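Local coordinates for protein Non-reducing end beta-L-arabinofuranosidase (Bacteroides thetaiotaomicron, PDB 5MQO) that probably hydrolyses glycosidic bonds in plant pectin as a family GH127 glycoside hydrolase, perhaps an aceric acidase, at residues Met320-Ile330 against Asn388-Thr399. Sequence-based numbering, arbitrary orientation.
Sequences MKNLTSIWNDI and NMLFNWRMLEVT
Trp-327 and Phe-391 meet where two helices of the (alpha/alpha)6-barrel catalytic domain of the GH127 family, 317-333 and 382-399, pack obliquely, closer to antiparallel than parallel, their segment axes 134° apart and 12.1 Å at closest approach. Trp-327 is worth following outward. Its CB lies 3.9 Å from Phe-391 CE2. With CG anti to the backbone N (chi1 174°), the indole swings across to the other helix, and CD1 comes 4.0 Å from the same Phe-391 CE2. The five-membered ring turns its edge toward the phenyl face in an offset edge-to-face pair, planes at 66°. One atom further, NE1 donates to Asn-392 OD1 at 2.8 Å, a somewhat bent bond with the oxygen slightly out of the indole plane. Trp-327 CE2 still lies near that oxygen, while Tyr-404 and Leu-407 of helix 402-416 also pack on the indole.

The Asn-392 amide is held in its rotation by ND2, which gives a nearly straight bond to Asn-388 O at 2.7 Å, and its OD1 points to Trp-327 NE1. A leucine here would remove that acceptor and is likely to leave the buried indole N-H without its mate and the ring less firmly oriented.

The phenyl of Phe-391 also reaches the neighbouring turn, where Leu-323 CD2 touches CE1 and Leu-323 O sits at the ring edge, near CZ. Toward the start of segment 320-330 the packing turns to sulfur and methyl groups. Met-395 SD lies against Leu-323 CB, and its bent chain carries CE tip to tip with Met-320, 3.7 Å from the SD of that residue.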
loop_
_atom_site.group_PDB
_atom_site.type_symbol
_atom_site.label_atom_id
_atom_site.label_comp_id
_atom_site.label_asym_id
_atom_site.label_seq_id
_atom_site.Cartn_x
_atom_site.Cartn_y
_atom_site.Cartn_z
ATOM N N MET A 320 12.992 10.137 -13.928
ATOM C CA MET A 320 13.546 9.785 -12.611
ATOM C C MET A 320 14.035 11.022 -11.853
ATOM O O MET A 320 14.072 11.015 -10.636
ATOM C CB MET A 320 14.678 8.761 -12.769
ATOM C CG MET A 320 15.075 7.986 -11.508
ATOM S SD MET A 320 13.889 6.891 -10.686
ATOM C CE MET A 320 12.748 6.514 -12.024
ATOM N N LYS A 321 14.412 12.085 -12.558
ATOM C CA LYS A 321 14.674 13.374 -11.885
ATOM C C LYS A 321 13.393 13.932 -11.229
ATOM O O LYS A 321 13.440 14.437 -10.120
ATOM C CB LYS A 321 15.317 14.405 -12.839
ATOM C CG LYS A 321 16.706 14.881 -12.406
ATOM C CD LYS A 321 17.707 15.136 -13.549
ATOM C CE LYS A 321 19.139 15.114 -12.991
ATOM N NZ LYS A 321 20.119 15.868 -13.825
ATOM N N ASN A 322 12.266 13.806 -11.922
ATOM C CA ASN A 322 10.979 14.190 -11.384
ATOM C C ASN A 322 10.554 13.232 -10.309
ATOM O O ASN A 322 10.179 13.658 -9.228
ATOM C CB ASN A 322 9.915 14.263 -12.477
ATOM C CG ASN A 322 10.246 15.305 -13.534
ATOM O OD1 ASN A 322 10.606 14.960 -14.649
ATOM N ND2 ASN A 322 10.140 16.587 -13.178
ATOM N N LEU A 323 10.638 11.940 -10.573
ATOM C CA LEU A 323 10.080 10.952 -9.636
ATOM C C LEU A 323 10.816 10.959 -8.322
ATOM O O LEU A 323 10.172 10.810 -7.281
ATOM C CB LEU A 323 10.047 9.544 -10.221
ATOM C CG LEU A 323 9.050 9.304 -11.370
ATOM C CD1 LEU A 323 9.281 7.920 -11.987
ATOM C CD2 LEU A 323 7.601 9.482 -10.927
ATOM N N THR A 324 12.137 11.186 -8.338
ATOM C CA THR A 324 12.910 11.243 -7.064
ATOM C C THR A 324 12.708 12.516 -6.228
ATOM O O THR A 324 12.709 12.405 -5.046
ATOM C CB THR A 324 14.419 10.894 -7.218
ATOM O OG1 THR A 324 15.038 11.741 -8.175
ATOM C CG2 THR A 324 14.580 9.525 -7.721
ATOM N N SER A 325 12.483 13.694 -6.781
ATOM C CA SER A 325 12.124 14.820 -5.885
ATOM C C SER A 325 10.661 14.767 -5.427
ATOM O O SER A 325 10.342 15.267 -4.357
ATOM C CB SER A 325 12.526 16.230 -6.402
ATOM O OG SER A 325 12.224 16.348 -7.760
ATOM N N ILE A 326 9.787 14.167 -6.228
ATOM C CA ILE A 326 8.383 13.979 -5.831
ATOM C C ILE A 326 8.325 12.944 -4.685
ATOM O O ILE A 326 7.603 13.138 -3.702
ATOM C CB ILE A 326 7.489 13.550 -7.033
ATOM C CG1 ILE A 326 7.439 14.661 -8.053
ATOM C CG2 ILE A 326 6.046 13.275 -6.609
ATOM C CD1 ILE A 326 6.716 14.290 -9.332
ATOM N N TRP A 327 9.073 11.850 -4.821
ATOM C CA TRP A 327 9.072 10.817 -3.791
ATOM C C TRP A 327 9.575 11.479 -2.531
ATOM O O TRP A 327 8.935 11.425 -1.500
ATOM C CB TRP A 327 9.947 9.611 -4.177
ATOM C CG TRP A 327 10.074 8.601 -3.089
ATOM C CD1 TRP A 327 9.225 7.577 -2.822
ATOM C CD2 TRP A 327 11.116 8.526 -2.115
ATOM N NE1 TRP A 327 9.664 6.865 -1.719
ATOM C CE2 TRP A 327 10.827 7.435 -1.269
ATOM C CE3 TRP A 327 12.273 9.283 -1.866
ATOM C CZ2 TRP A 327 11.672 7.073 -0.184
ATOM C CZ3 TRP A 327 13.111 8.923 -0.780
ATOM C CH2 TRP A 327 12.799 7.832 0.041
ATOM N N ASN A 328 10.701 12.152 -2.664
ATOM C CA ASN A 328 11.310 12.878 -1.585
ATOM C C ASN A 328 10.356 13.850 -0.888
ATOM O O ASN A 328 10.316 13.893 0.322
ATOM C CB ASN A 328 12.523 13.648 -2.128
ATOM C CG ASN A 328 13.441 14.124 -1.035
ATOM O OD1 ASN A 328 13.287 15.242 -0.506
ATOM N ND2 ASN A 328 14.405 13.259 -0.665
ATOM N N ASP A 329 9.603 14.619 -1.666
ATOM C CA ASP A 329 8.609 15.595 -1.156
ATOM C C ASP A 329 7.525 14.922 -0.299
ATOM O O ASP A 329 7.270 15.306 0.839
ATOM C CB ASP A 329 7.922 16.317 -2.321
ATOM C CG ASP A 329 6.986 17.419 -1.844
ATOM O OD1 ASP A 329 7.265 18.002 -0.772
ATOM O OD2 ASP A 329 5.976 17.707 -2.531
ATOM N N ILE A 330 6.924 13.892 -0.855
ATOM C CA ILE A 330 5.978 13.090 -0.145
ATOM C C ILE A 330 6.530 12.583 1.195
ATOM O O ILE A 330 5.920 12.762 2.249
ATOM C CB ILE A 330 5.543 11.877 -1.013
ATOM C CG1 ILE A 330 4.674 12.329 -2.204
ATOM C CG2 ILE A 330 4.764 10.874 -0.182
ATOM C CD1 ILE A 330 4.661 11.368 -3.371
ATOM N N ASN A 388 0.505 5.172 -3.003
ATOM C CA ASN A 388 1.857 5.369 -2.484
ATOM C C ASN A 388 2.599 4.014 -2.393
ATOM O O ASN A 388 3.799 3.946 -2.664
ATOM C CB ASN A 388 1.799 6.031 -1.119
ATOM C CG ASN A 388 3.143 6.579 -0.660
ATOM O OD1 ASN A 388 3.971 7.064 -1.449
ATOM N ND2 ASN A 388 3.349 6.550 0.649
ATOM N N MET A 389 1.882 2.952 -2.033
ATOM C CA MET A 389 2.461 1.620 -1.940
ATOM C C MET A 389 2.950 1.099 -3.310
ATOM O O MET A 389 4.077 0.650 -3.437
ATOM C CB MET A 389 1.422 0.665 -1.374
ATOM C CG MET A 389 1.920 -0.758 -1.235
ATOM S SD MET A 389 0.646 -1.913 -0.743
ATOM C CE MET A 389 1.419 -3.419 -1.273
ATOM N N LEU A 390 2.072 1.169 -4.307
ATOM C CA LEU A 390 2.365 0.769 -5.671
ATOM C C LEU A 390 3.403 1.690 -6.356
ATOM O O LEU A 390 4.206 1.216 -7.138
ATOM C CB LEU A 390 1.091 0.741 -6.487
ATOM C CG LEU A 390 -0.065 -0.199 -6.139
ATOM C CD1 LEU A 390 -1.303 0.193 -6.960
ATOM C CD2 LEU A 390 0.260 -1.653 -6.388
ATOM N N PHE A 391 3.388 2.993 -6.070
ATOM C CA PHE A 391 4.488 3.886 -6.493
ATOM C C PHE A 391 5.810 3.335 -5.944
ATOM O O PHE A 391 6.757 3.092 -6.698
ATOM C CB PHE A 391 4.236 5.338 -6.038
ATOM C CG PHE A 391 5.357 6.330 -6.356
ATOM C CD1 PHE A 391 6.111 6.262 -7.535
ATOM C CD2 PHE A 391 5.616 7.385 -5.485
ATOM C CE1 PHE A 391 7.118 7.192 -7.817
ATOM C CE2 PHE A 391 6.630 8.320 -5.766
ATOM C CZ PHE A 391 7.391 8.209 -6.933
ATOM N N ASN A 392 5.847 3.055 -4.649
ATOM C CA ASN A 392 7.105 2.657 -4.043
ATOM C C ASN A 392 7.589 1.289 -4.533
ATOM O O ASN A 392 8.792 1.009 -4.569
ATOM C CB ASN A 392 7.010 2.687 -2.523
ATOM C CG ASN A 392 7.254 4.055 -1.974
ATOM O OD1 ASN A 392 8.368 4.403 -1.605
ATOM N ND2 ASN A 392 6.214 4.861 -1.951
ATOM N N TRP A 393 6.639 0.439 -4.895
ATOM C CA TRP A 393 6.980 -0.858 -5.390
ATOM C C TRP A 393 7.666 -0.740 -6.747
ATOM O O TRP A 393 8.649 -1.399 -6.958
ATOM C CB TRP A 393 5.768 -1.762 -5.452
ATOM C CG TRP A 393 6.139 -3.127 -5.895
ATOM C CD1 TRP A 393 6.006 -3.642 -7.154
ATOM C CD2 TRP A 393 6.754 -4.143 -5.106
ATOM N NE1 TRP A 393 6.478 -4.926 -7.186
ATOM C CE2 TRP A 393 6.937 -5.261 -5.936
ATOM C CE3 TRP A 393 7.156 -4.223 -3.769
ATOM C CZ2 TRP A 393 7.506 -6.435 -5.483
ATOM C CZ3 TRP A 393 7.716 -5.411 -3.308
ATOM C CH2 TRP A 393 7.894 -6.492 -4.174
ATOM N N ARG A 394 7.161 0.110 -7.637
ATOM C CA ARG A 394 7.795 0.349 -8.935
ATOM C C ARG A 394 9.179 0.968 -8.758
ATOM O O ARG A 394 10.156 0.548 -9.402
ATOM C CB ARG A 394 6.951 1.261 -9.796
ATOM C CG ARG A 394 5.928 0.562 -10.672
ATOM C CD ARG A 394 4.839 -0.077 -9.867
ATOM N NE ARG A 394 3.782 -0.599 -10.707
ATOM C CZ ARG A 394 2.879 -1.482 -10.294
ATOM N NH1 ARG A 394 2.860 -1.936 -9.040
ATOM N NH2 ARG A 394 1.964 -1.904 -11.152
ATOM N N MET A 395 9.277 1.933 -7.850
ATOM C CA MET A 395 10.579 2.540 -7.556
ATOM C C MET A 395 11.602 1.512 -7.023
ATOM O O MET A 395 12.774 1.543 -7.406
ATOM C CB MET A 395 10.427 3.722 -6.603
ATOM C CG MET A 395 9.599 4.862 -7.190
ATOM S SD MET A 395 10.346 5.763 -8.557
ATOM C CE MET A 395 11.668 6.598 -7.694
ATOM N N LEU A 396 11.152 0.598 -6.175
ATOM C CA LEU A 396 11.989 -0.529 -5.786
ATOM C C LEU A 396 12.503 -1.300 -7.013
ATOM O O LEU A 396 13.723 -1.488 -7.145
ATOM C CB LEU A 396 11.250 -1.487 -4.852
ATOM C CG LEU A 396 12.031 -2.712 -4.339
ATOM C CD1 LEU A 396 13.202 -2.301 -3.440
ATOM C CD2 LEU A 396 11.077 -3.627 -3.588
ATOM N N GLU A 397 11.597 -1.721 -7.901
ATOM C CA GLU A 397 11.982 -2.600 -9.039
ATOM C C GLU A 397 12.938 -1.879 -10.039
ATOM O O GLU A 397 13.882 -2.454 -10.531
ATOM C CB GLU A 397 10.736 -3.210 -9.736
ATOM C CG GLU A 397 9.835 -4.030 -8.791
ATOM C CD GLU A 397 9.165 -5.269 -9.404
ATOM O OE1 GLU A 397 8.524 -5.231 -10.500
ATOM O OE2 GLU A 397 9.268 -6.323 -8.746
ATOM N N VAL A 398 12.700 -0.601 -10.273
ATOM C CA VAL A 398 13.563 0.238 -11.100
ATOM C C VAL A 398 14.942 0.595 -10.519
ATOM O O VAL A 398 15.830 0.960 -11.282
ATOM C CB VAL A 398 12.809 1.555 -11.391
ATOM C CG1 VAL A 398 13.727 2.670 -11.835
ATOM C CG2 VAL A 398 11.719 1.318 -12.422
ATOM N N THR A 399 15.101 0.561 -9.193
ATOM C CA THR A 399 16.343 1.026 -8.523
ATOM C C THR A 399 17.096 0.016 -7.652
ATOM O O THR A 399 18.291 0.178 -7.421
ATOM C CB THR A 399 16.085 2.255 -7.618
ATOM O OG1 THR A 399 15.199 1.914 -6.548
ATOM C CG2 THR A 399 15.506 3.375 -8.407
#